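Local atomic coordinates of rhamnosidase B (Bacillus sp., PDB entry 2OKX), a protein that probably hydrolyses alpha-L-rhamnosidic bonds, releasing terminal non-reducing alpha-L-rhamnose, as a glycoside hydrolase of family 78. Residues A8-G13 with H43-S48; E22-R27 with W129-L134; T89-V94 with E161-P166. All coordinates share one frame; numbering follows the deposited sequence. Where two conformers were deposited one is given.

Interaction 1: residues A8-G13 with H43-S48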
loop_
_atom_site.group_PDB
_atom_site.type_symbol
_atom_site.label_atom_id
_atom_site.label_comp_id
_atom_site.label_asym_id
_atom_site.label_seq_id
_atom_site.Cartn_x
_atom_site.Cartn_y
_atom_site.Cartn_z
ATOM N N ALA A 8 32.608 9.626 -0.782
ATOM C CA ALA A 8 32.201 8.925 0.426
ATOM C C ALA A 8 32.093 7.447 0.089
ATOM O O ALA A 8 32.052 7.072 -1.083
ATOM C CB ALA A 8 30.858 9.455 0.918
ATOM N N SER A 9 32.040 6.610 1.118
ATOM C CA SER A 9 31.947 5.175 0.908
ATOM C C SER A 9 30.723 4.570 1.576
ATOM O O SER A 9 30.274 5.048 2.617
ATOM C CB SER A 9 33.203 4.491 1.456
ATOM O OG SER A 9 34.373 5.030 0.868
ATOM N N TRP A 10 30.179 3.524 0.960
ATOM C CA TRP A 10 29.041 2.823 1.534
ATOM C C TRP A 10 29.593 2.149 2.783
ATOM O O TRP A 10 30.650 1.515 2.730
ATOM C CB TRP A 10 28.526 1.732 0.595
ATOM C CG TRP A 10 27.592 2.185 -0.474
ATOM C CD1 TRP A 10 27.902 2.492 -1.764
ATOM C CD2 TRP A 10 26.171 2.329 -0.354
ATOM N NE1 TRP A 10 26.761 2.811 -2.464
ATOM C CE2 TRP A 10 25.684 2.720 -1.620
ATOM C CE3 TRP A 10 25.263 2.161 0.699
ATOM C CZ2 TRP A 10 24.324 2.944 -1.863
ATOM C CZ3 TRP A 10 23.907 2.385 0.457
ATOM C CH2 TRP A 10 23.454 2.771 -0.813
ATOM N N ILE A 11 28.893 2.283 3.901
ATOM C CA ILE A 11 29.349 1.662 5.135
ATOM C C ILE A 11 28.235 0.904 5.838
ATOM O O ILE A 11 27.048 1.168 5.631
ATOM C CB ILE A 11 29.911 2.703 6.127
ATOM C CG1 ILE A 11 28.813 3.691 6.527
ATOM C CG2 ILE A 11 31.092 3.430 5.505
ATOM C CD1 ILE A 11 29.235 4.676 7.609
ATOM N N TRP A 12 28.633 -0.052 6.665
ATOM C CA TRP A 12 27.685 -0.837 7.434
ATOM C C TRP A 12 28.395 -1.232 8.723
ATOM O O TRP A 12 29.450 -0.680 9.041
ATOM C CB TRP A 12 27.246 -2.081 6.651
ATOM C CG TRP A 12 26.074 -2.787 7.280
ATOM C CD1 TRP A 12 26.032 -4.080 7.722
ATOM C CD2 TRP A 12 24.791 -2.218 7.580
ATOM N NE1 TRP A 12 24.805 -4.350 8.286
ATOM C CE2 TRP A 12 24.024 -3.225 8.211
ATOM C CE3 TRP A 12 24.215 -0.957 7.378
ATOM C CZ2 TRP A 12 22.710 -3.008 8.643
ATOM C CZ3 TRP A 12 22.904 -0.741 7.809
ATOM C CH2 TRP A 12 22.170 -1.765 8.434
ATOM N N GLY A 13 27.814 -2.166 9.464
ATOM C CA GLY A 13 28.411 -2.610 10.709
ATOM C C GLY A 13 27.976 -4.032 11.000
ATOM O O GLY A 13 27.020 -4.518 10.400
ATOM N N HIS A 43 24.177 14.856 0.739
ATOM C CA HIS A 43 23.676 13.858 -0.198
ATOM C C HIS A 43 23.686 12.510 0.503
ATOM O O HIS A 43 24.697 12.114 1.081
ATOM C CB HIS A 43 24.576 13.828 -1.428
ATOM C CG HIS A 43 24.811 15.179 -2.029
ATOM N ND1 HIS A 43 23.866 15.831 -2.793
ATOM C CD2 HIS A 43 25.883 16.005 -1.970
ATOM C CE1 HIS A 43 24.346 16.999 -3.180
ATOM N NE2 HIS A 43 25.569 17.129 -2.695
ATOM N N ILE A 44 22.569 11.795 0.439
ATOM C CA ILE A 44 22.471 10.524 1.139
ATOM C C ILE A 44 21.473 9.519 0.572
ATOM O O ILE A 44 20.482 9.882 -0.067
ATOM C CB ILE A 44 22.089 10.782 2.621
ATOM C CG1 ILE A 44 21.881 9.465 3.371
ATOM C CG2 ILE A 44 20.812 11.624 2.682
ATOM C CD1 ILE A 44 21.532 9.655 4.844
ATOM N N THR A 45 21.768 8.246 0.805
ATOM C CA THR A 45 20.894 7.149 0.415
ATOM C C THR A 45 21.272 5.993 1.326
ATOM O O THR A 45 22.330 6.012 1.953
ATOM C CB THR A 45 21.045 6.744 -1.070
ATOM O OG1 THR A 45 19.974 5.855 -1.418
ATOM C CG2 THR A 45 22.370 6.036 -1.317
ATOM N N ALA A 46 20.399 5.002 1.432
ATOM C CA ALA A 46 20.675 3.866 2.290
ATOM C C ALA A 46 19.873 2.653 1.858
ATOM O O ALA A 46 18.991 2.744 1.007
ATOM C CB ALA A 46 20.354 4.212 3.733
ATOM N N ASP A 47 20.204 1.514 2.448
ATOM C CA ASP A 47 19.534 0.254 2.166
ATOM C C ASP A 47 19.209 -0.321 3.542
ATOM O O ASP A 47 20.130 -0.652 4.288
ATOM C CB ASP A 47 20.486 -0.686 1.412
ATOM C CG ASP A 47 19.810 -1.967 0.969
ATOM O OD1 ASP A 47 19.037 -2.527 1.769
ATOM O OD2 ASP A 47 20.055 -2.417 -0.170
ATOM N N SER A 48 17.928 -0.491 3.878
ATOM C CA SER A 48 16.785 -0.204 3.009
ATOM C C SER A 48 16.223 1.221 3.080
ATOM O O SER A 48 15.864 1.803 2.052
ATOM C CB SER A 48 15.654 -1.183 3.330
ATOM O OG SER A 48 16.142 -2.506 3.457
#
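Trp10 has the largest share of this contact, and meets its partners with the far end of its indole, where the six-membered ring reaches the Thr45 methyl and the backbone of Ala46 and Asp47. The methyl CG2 of Thr45 comes within 3.5 Å of Trp10 CH2, approaching the ring obliquely. On Thr45 the hydroxyl lies anti to the backbone N (chi1 -169°), which leaves CG2 as the branch that meets the tryptophan, while OG1 is taken up outside the contact by the carbonyl of Phe72 and by Gln71 NE2. Further along the ring, Trp10 CZ3 lies 4.0 Å from Ala46 CA, and the backbone N of Asp47 sits beside the ring edge, near its plane. The indole bridges two sheets, consistent with the beta-sandwich of a galactose-binding-like domain: the 9-12 strand is an outermost strand of the seven-stranded antiparallel sheet, and the 41-47 strand is the middle one of the five-stranded sheet. Their local axes are 9.0 Å apart and inclined at 42°, a spacing too wide for backbone pairing and spanned here chiefly by the large indole. Asp47 directs its CB toward the 8-13 segment, yet its buried carboxylate is satisfied elsewhere, OD1 by Tyr104 OH and OD2 by Trp187 NE1. Trp187 also stacks on Trp10, so the acid anchors the ring that backs the principal side chain of the interface. Trp12 touches more lightly, with CZ3 lying 4.5 Å from the carbonyl O of Asp47, an oxygen that accepts a hydrogen bond from His96 ND1. Immediately after Asp47 the chain passes through a cis peptide bond to Ser48, whose OG donates weakly to Asp47 OD1 at 3.4 Å and also bonds to the backbone N of Phe97.

Interaction 2: residues E22-R27 with W129-L134; sequences EWRCFR and WRTERL
With CG anti to the backbone N (chi1 175°) and a bend at chi3 (-70°), Arg24 swings its guanidinium across to Thr131, whose own hydroxyl is also anti to its backbone N (chi1 -179°). Arg24 NH1 donates to Thr131 OG1 over 3.1 Å, in the guanidinium plane. That hydroxyl in turn donates to Cys25 O at 2.8 Å, while Glu132 N reaches Cys25 O from the opposite face of the carbonyl plane. Thr131 OG1 also lies 3.5 Å above one face of the Phe26 ring, toward its rim. A water joins Arg24 NH1 to Thr131 O. Glu22 OE1 forms a salt bridge with Arg24 NE at 3.3 Å; its OE2 is paired with Arg133 NE only by a long charge interaction, with no N-H pointing at it. Leu134 closes one end: its N donates almost straight to Trp23 O, and its CD2 meets the edge of the Trp23 ring at Trp23 CE3, 3.6 Å away. Cys25 with Glu132 and Arg27 with Arg130 are antiparallel hydrogen-bonded pairs. In the seven-stranded sheet 22-31 lies between 130-133 and 87-96, and 174-181 borders 130-133 on its other side.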
loop_
_atom_site.group_PDB
_atom_site.type_symbol
_atom_site.label_atom_id
_atom_site.label_comp_id
_atom_site.label_asym_id
_atom_site.label_seq_id
_atom_site.Cartn_x
_atom_site.Cartn_y
_atom_site.Cartn_z
ATOM N N GLU A 22 16.838 -5.371 10.832
ATOM C CA GLU A 22 17.785 -4.767 11.760
ATOM C C GLU A 22 17.872 -3.257 11.603
ATOM O O GLU A 22 18.054 -2.748 10.501
ATOM C CB GLU A 22 19.186 -5.368 11.569
ATOM C CG GLU A 22 20.249 -4.757 12.481
ATOM C CD GLU A 22 21.618 -5.397 12.313
ATOM O OE1 GLU A 22 22.497 -4.793 11.652
ATOM O OE2 GLU A 22 21.807 -6.514 12.838
ATOM N N TRP A 23 17.740 -2.548 12.719
ATOM C CA TRP A 23 17.840 -1.094 12.715
ATOM C C TRP A 23 19.218 -0.750 13.279
ATOM O O TRP A 23 19.549 -1.119 14.404
ATOM C CB TRP A 23 16.720 -0.489 13.570
ATOM C CG TRP A 23 15.347 -0.703 12.976
ATOM C CD1 TRP A 23 15.037 -1.445 11.867
ATOM C CD2 TRP A 23 14.108 -0.163 13.454
ATOM N NE1 TRP A 23 13.684 -1.398 11.626
ATOM C CE2 TRP A 23 13.090 -0.619 12.585
ATOM C CE3 TRP A 23 13.758 0.663 14.532
ATOM C CZ2 TRP A 23 11.743 -0.276 12.761
ATOM C CZ3 TRP A 23 12.416 1.003 14.706
ATOM C CH2 TRP A 23 11.427 0.534 13.823
ATOM N N ARG A 24 20.024 -0.058 12.483
ATOM C CA ARG A 24 21.380 0.293 12.889
ATOM C C ARG A 24 21.658 1.793 12.894
ATOM O O ARG A 24 21.273 2.512 11.973
ATOM C CB ARG A 24 22.370 -0.427 11.968
ATOM C CG ARG A 24 23.834 -0.076 12.172
ATOM C CD ARG A 24 24.715 -1.007 11.343
ATOM N NE ARG A 24 24.712 -2.366 11.879
ATOM C CZ ARG A 24 25.377 -2.745 12.967
ATOM N NH1 ARG A 24 26.111 -1.868 13.643
ATOM N NH2 ARG A 24 25.305 -4.001 13.386
ATOM N N CYS A 25 22.342 2.248 13.942
ATOM C CA CYS A 25 22.693 3.656 14.111
ATOM C C CYS A 25 24.091 3.974 13.599
ATOM O O CYS A 25 25.004 3.154 13.698
ATOM C CB CYS A 25 22.634 4.042 15.591
ATOM S SG CYS A 25 21.079 3.686 16.427
ATOM N N PHE A 26 24.250 5.179 13.057
ATOM C CA PHE A 26 25.538 5.645 12.559
ATOM C C PHE A 26 25.769 7.070 13.048
ATOM O O PHE A 26 24.833 7.870 13.116
ATOM C CB PHE A 26 25.588 5.621 11.028
ATOM C CG PHE A 26 25.541 4.241 10.435
ATOM C CD1 PHE A 26 24.323 3.615 10.183
ATOM C CD2 PHE A 26 26.720 3.560 10.141
ATOM C CE1 PHE A 26 24.279 2.332 9.646
ATOM C CE2 PHE A 26 26.689 2.277 9.603
ATOM C CZ PHE A 26 25.466 1.660 9.356
ATOM N N ARG A 27 27.014 7.377 13.401
ATOM C CA ARG A 27 27.380 8.707 13.873
ATOM C C ARG A 27 28.669 9.168 13.211
ATOM O O ARG A 27 29.636 8.412 13.104
ATOM C CB ARG A 27 27.560 8.721 15.395
ATOM C CG ARG A 27 26.258 8.702 16.194
ATOM C CD ARG A 27 26.536 8.603 17.685
ATOM N NE ARG A 27 27.363 9.708 18.162
ATOM C CZ ARG A 27 26.900 10.914 18.476
ATOM N NH1 ARG A 27 25.605 11.182 18.370
ATOM N NH2 ARG A 27 27.737 11.858 18.888
ATOM N N TRP A 129 33.528 6.615 10.876
ATOM C CA TRP A 129 32.221 6.723 11.514
ATOM C C TRP A 129 32.012 5.605 12.527
ATOM O O TRP A 129 32.646 4.553 12.447
ATOM C CB TRP A 129 31.113 6.673 10.459
ATOM C CG TRP A 129 30.957 7.944 9.682
ATOM C CD1 TRP A 129 31.947 8.668 9.083
ATOM C CD2 TRP A 129 29.730 8.623 9.390
ATOM N NE1 TRP A 129 31.413 9.757 8.435
ATOM C CE2 TRP A 129 30.054 9.754 8.607
ATOM C CE3 TRP A 129 28.386 8.387 9.713
ATOM C CZ2 TRP A 129 29.081 10.648 8.140
ATOM C CZ3 TRP A 129 27.419 9.275 9.249
ATOM C CH2 TRP A 129 27.775 10.392 8.471
ATOM N N ARG A 130 31.115 5.845 13.477
ATOM C CA ARG A 130 30.794 4.877 14.522
ATOM C C ARG A 130 29.439 4.251 14.209
ATOM O O ARG A 130 28.592 4.882 13.569
ATOM C CB ARG A 130 30.711 5.579 15.875
ATOM C CG ARG A 130 31.942 6.386 16.249
ATOM C CD ARG A 130 32.997 5.518 16.897
ATOM N NE ARG A 130 34.060 6.325 17.489
ATOM C CZ ARG A 130 34.947 5.863 18.363
ATOM N NH1 ARG A 130 34.902 4.595 18.749
ATOM N NH2 ARG A 130 35.875 6.671 18.858
ATOM N N THR A 131 29.230 3.022 14.671
ATOM C CA THR A 131 27.969 2.331 14.433
ATOM C C THR A 131 27.663 1.259 15.473
ATOM O O THR A 131 28.565 0.599 15.993
ATOM C CB THR A 131 27.946 1.673 13.037
ATOM O OG1 THR A 131 26.683 1.026 12.834
ATOM C CG2 THR A 131 29.061 0.644 12.909
ATOM N N GLU A 132 26.376 1.105 15.769
ATOM C CA GLU A 132 25.874 0.120 16.725
ATOM C C GLU A 132 24.398 -0.102 16.406
ATOM O O GLU A 132 23.732 0.797 15.890
ATOM C CB GLU A 132 25.989 0.634 18.168
ATOM C CG GLU A 132 27.405 0.732 18.729
ATOM C CD GLU A 132 28.061 -0.623 18.947
ATOM O OE1 GLU A 132 27.457 -1.476 19.633
ATOM O OE2 GLU A 132 29.186 -0.831 18.438
ATOM N N ARG A 133 23.884 -1.291 16.698
ATOM C CA ARG A 133 22.476 -1.556 16.443
ATOM C C ARG A 133 21.666 -0.683 17.385
ATOM O O ARG A 133 22.138 -0.329 18.468
ATOM C CB ARG A 133 22.132 -3.023 16.709
ATOM C CG ARG A 133 22.513 -3.981 15.599
ATOM C CD ARG A 133 21.758 -5.286 15.771
ATOM N NE ARG A 133 20.315 -5.056 15.787
ATOM C CZ ARG A 133 19.411 -5.976 16.105
ATOM N NH1 ARG A 133 19.795 -7.201 16.438
ATOM N NH2 ARG A 133 18.124 -5.668 16.095
ATOM N N LEU A 134 20.451 -0.330 16.975
ATOM C CA LEU A 134 19.586 0.470 17.830
ATOM C C LEU A 134 19.258 -0.398 19.037
ATOM O O LEU A 134 18.689 -1.482 18.895
ATOM C CB LEU A 134 18.295 0.838 17.099
ATOM C CG LEU A 134 17.278 1.652 17.905
ATOM C CD1 LEU A 134 17.837 3.042 18.180
ATOM C CD2 LEU A 134 15.972 1.755 17.124
HETATM O O HOH W 1 28.501 -2.380 15.604
#

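Interaction 3: residues T89-V94 with E161-P166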
loop_
_atom_site.group_PDB
_atom_site.type_symbol
_atom_site.label_atom_id
_atom_site.label_comp_id
_atom_site.label_asym_id
_atom_site.label_seq_id
_atom_site.Cartn_x
_atom_site.Cartn_y
_atom_site.Cartn_z
ATOM N N THR A 89 27.614 17.199 14.280
ATOM C CA THR A 89 27.373 15.765 14.327
ATOM C C THR A 89 26.258 15.302 13.394
ATOM O O THR A 89 25.163 15.868 13.382
ATOM C CB THR A 89 27.015 15.317 15.751
ATOM O OG1 THR A 89 28.080 15.670 16.643
ATOM C CG2 THR A 89 26.791 13.808 15.797
ATOM N N ILE A 90 26.553 14.268 12.611
ATOM C CA ILE A 90 25.582 13.684 11.697
ATOM C C ILE A 90 25.234 12.322 12.272
ATOM O O ILE A 90 26.126 11.523 12.568
ATOM C CB ILE A 90 26.160 13.479 10.283
ATOM C CG1 ILE A 90 26.687 14.804 9.728
ATOM C CG2 ILE A 90 25.087 12.912 9.366
ATOM C CD1 ILE A 90 25.630 15.889 9.604
ATOM N N ALA A 91 23.943 12.064 12.447
ATOM C CA ALA A 91 23.485 10.791 12.992
ATOM C C ALA A 91 22.435 10.208 12.065
ATOM O O ALA A 91 21.569 10.924 11.559
ATOM C CB ALA A 91 22.902 10.995 14.379
ATOM N N VAL A 92 22.508 8.903 11.837
ATOM C CA VAL A 92 21.558 8.257 10.949
ATOM C C VAL A 92 21.070 6.925 11.486
ATOM O O VAL A 92 21.839 6.154 12.067
ATOM C CB VAL A 92 22.174 7.989 9.558
ATOM C CG1 VAL A 92 21.110 7.423 8.623
ATOM C CG2 VAL A 92 22.784 9.263 8.988
ATOM N N LEU A 93 19.782 6.671 11.299
ATOM C CA LEU A 93 19.183 5.408 11.698
ATOM C C LEU A 93 18.871 4.728 10.376
ATOM O O LEU A 93 18.150 5.284 9.550
ATOM C CB LEU A 93 17.880 5.619 12.471
ATOM C CG LEU A 93 17.110 4.317 12.735
ATOM C CD1 LEU A 93 17.886 3.465 13.729
ATOM C CD2 LEU A 93 15.721 4.624 13.279
ATOM N N VAL A 94 19.430 3.546 10.155
ATOM C CA VAL A 94 19.167 2.834 8.917
ATOM C C VAL A 94 18.402 1.555 9.219
ATOM O O VAL A 94 18.806 0.762 10.070
ATOM C CB VAL A 94 20.479 2.480 8.167
ATOM C CG1 VAL A 94 20.164 1.652 6.925
ATOM C CG2 VAL A 94 21.216 3.754 7.771
ATOM N N GLU A 161 18.651 6.625 24.452
ATOM C CA GLU A 161 17.793 7.703 23.964
ATOM C C GLU A 161 18.465 8.866 23.238
ATOM O O GLU A 161 17.938 9.353 22.237
ATOM C CB GLU A 161 16.944 8.250 25.119
ATOM C CG GLU A 161 17.728 9.023 26.171
ATOM C CD GLU A 161 16.931 9.263 27.443
ATOM O OE1 GLU A 161 16.702 8.290 28.194
ATOM O OE2 GLU A 161 16.531 10.422 27.689
ATOM N N ASP A 162 19.618 9.313 23.727
ATOM C CA ASP A 162 20.306 10.441 23.103
ATOM C C ASP A 162 21.398 10.069 22.106
ATOM O O ASP A 162 22.300 10.866 21.855
ATOM C CB ASP A 162 20.911 11.347 24.181
ATOM C CG ASP A 162 19.884 11.816 25.198
ATOM O OD1 ASP A 162 18.767 12.201 24.790
ATOM O OD2 ASP A 162 20.198 11.812 26.407
ATOM N N TRP A 163 21.310 8.882 21.514
ATOM C CA TRP A 163 22.326 8.431 20.564
ATOM C C TRP A 163 22.542 9.343 19.355
ATOM O O TRP A 163 23.591 9.284 18.710
ATOM C CB TRP A 163 22.001 7.019 20.061
ATOM C CG TRP A 163 20.814 6.953 19.131
ATOM C CD1 TRP A 163 19.511 6.744 19.475
ATOM C CD2 TRP A 163 20.834 7.118 17.708
ATOM N NE1 TRP A 163 18.715 6.768 18.354
ATOM C CE2 TRP A 163 19.501 6.997 17.256
ATOM C CE3 TRP A 163 21.847 7.356 16.771
ATOM C CZ2 TRP A 163 19.154 7.108 15.903
ATOM C CZ3 TRP A 163 21.503 7.465 15.424
ATOM C CH2 TRP A 163 20.165 7.342 15.006
ATOM N N ALA A 164 21.558 10.182 19.042
ATOM C CA ALA A 164 21.668 11.070 17.890
ATOM C C ALA A 164 22.101 12.490 18.234
ATOM O O ALA A 164 22.323 13.305 17.337
ATOM C CB ALA A 164 20.343 11.105 17.135
ATOM N N LEU A 165 22.232 12.789 19.522
ATOM C CA LEU A 165 22.623 14.130 19.943
ATOM C C LEU A 165 24.122 14.390 19.823
ATOM O O LEU A 165 24.938 13.485 19.981
ATOM C CB LEU A 165 22.162 14.386 21.381
ATOM C CG LEU A 165 20.652 14.276 21.614
ATOM C CD1 LEU A 165 20.332 14.635 23.056
ATOM C CD2 LEU A 165 19.909 15.203 20.658
ATOM N N PRO A 166 24.500 15.643 19.528
ATOM C CA PRO A 166 25.896 16.064 19.375
ATOM C C PRO A 166 26.789 15.734 20.571
ATOM O O PRO A 166 27.948 15.352 20.403
ATOM C CB PRO A 166 25.774 17.570 19.152
ATOM C CG PRO A 166 24.475 17.685 18.413
ATOM C CD PRO A 166 23.584 16.751 19.199
HETATM O O HOH W 2 22.705 14.412 14.806
#
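The extended 89-94 strand and the loop 161-166 run roughly antiparallel, their touching parts 157° apart in direction, but the loop is no strand: a type I beta turn from Asp162 to Leu165, closed by Leu165 N donating to Asp162 O at 3.0 Å, curls it over the sheet. Backbone is joined to backbone through a water that donates to both Thr89 O and Ala164 O, the latter at 2.8 Å. Ala91 fits against the turn, its CB 3.7 Å from Ala164 CA. The Ala164 methyl, in turn, lies over the centre of the Trp163 indole. With chi1 at 71°, CG of Trp163 stands between its backbone N and carbonyl carbon, and the six-membered ring extends to the strand: CZ3 is 3.9 Å from Ala91 CB, and CH2 packs on Leu93 CB at 3.8 Å. Trp163 NE1 bonds a glycerol, probably from the crystallisation liquor. At the other end, Thr89 OG1 rests 3.5 Å from Pro166 CA and bonds weakly to Ser29 OG. Arg27 of the adjoining strand 22-31 secures the loop by donating to the carbonyls of Trp163 and Leu165, holding this link between strands 153-155 and 174-181 over strand 87-96, whose other neighbour is 49-54.

All three contacts are largely buried and reach the same seven-stranded sheet, yet each works differently. Interaction 2 lies within the sheet and relies on backbone and side-chain hydrogen bonds, with a salt-bridge network whose Glu22 and Arg24 are buried and whose Arg133 is partly exposed. Interactions 1 and 3 depend on tryptophan packing: interaction 1 joins this sheet to the five-stranded one, interaction 3 lays an irregular loop on it. Strands 22-31 and 87-96 connect interactions 2 and 3 as neighbours, Phe26 N probably bonding to Val92 O, and the Trp163 ring also packs on Cys25 CB. Trp12 ties interaction 1 to both, through Phe26, a cation-pi contact with Arg24, and Val94.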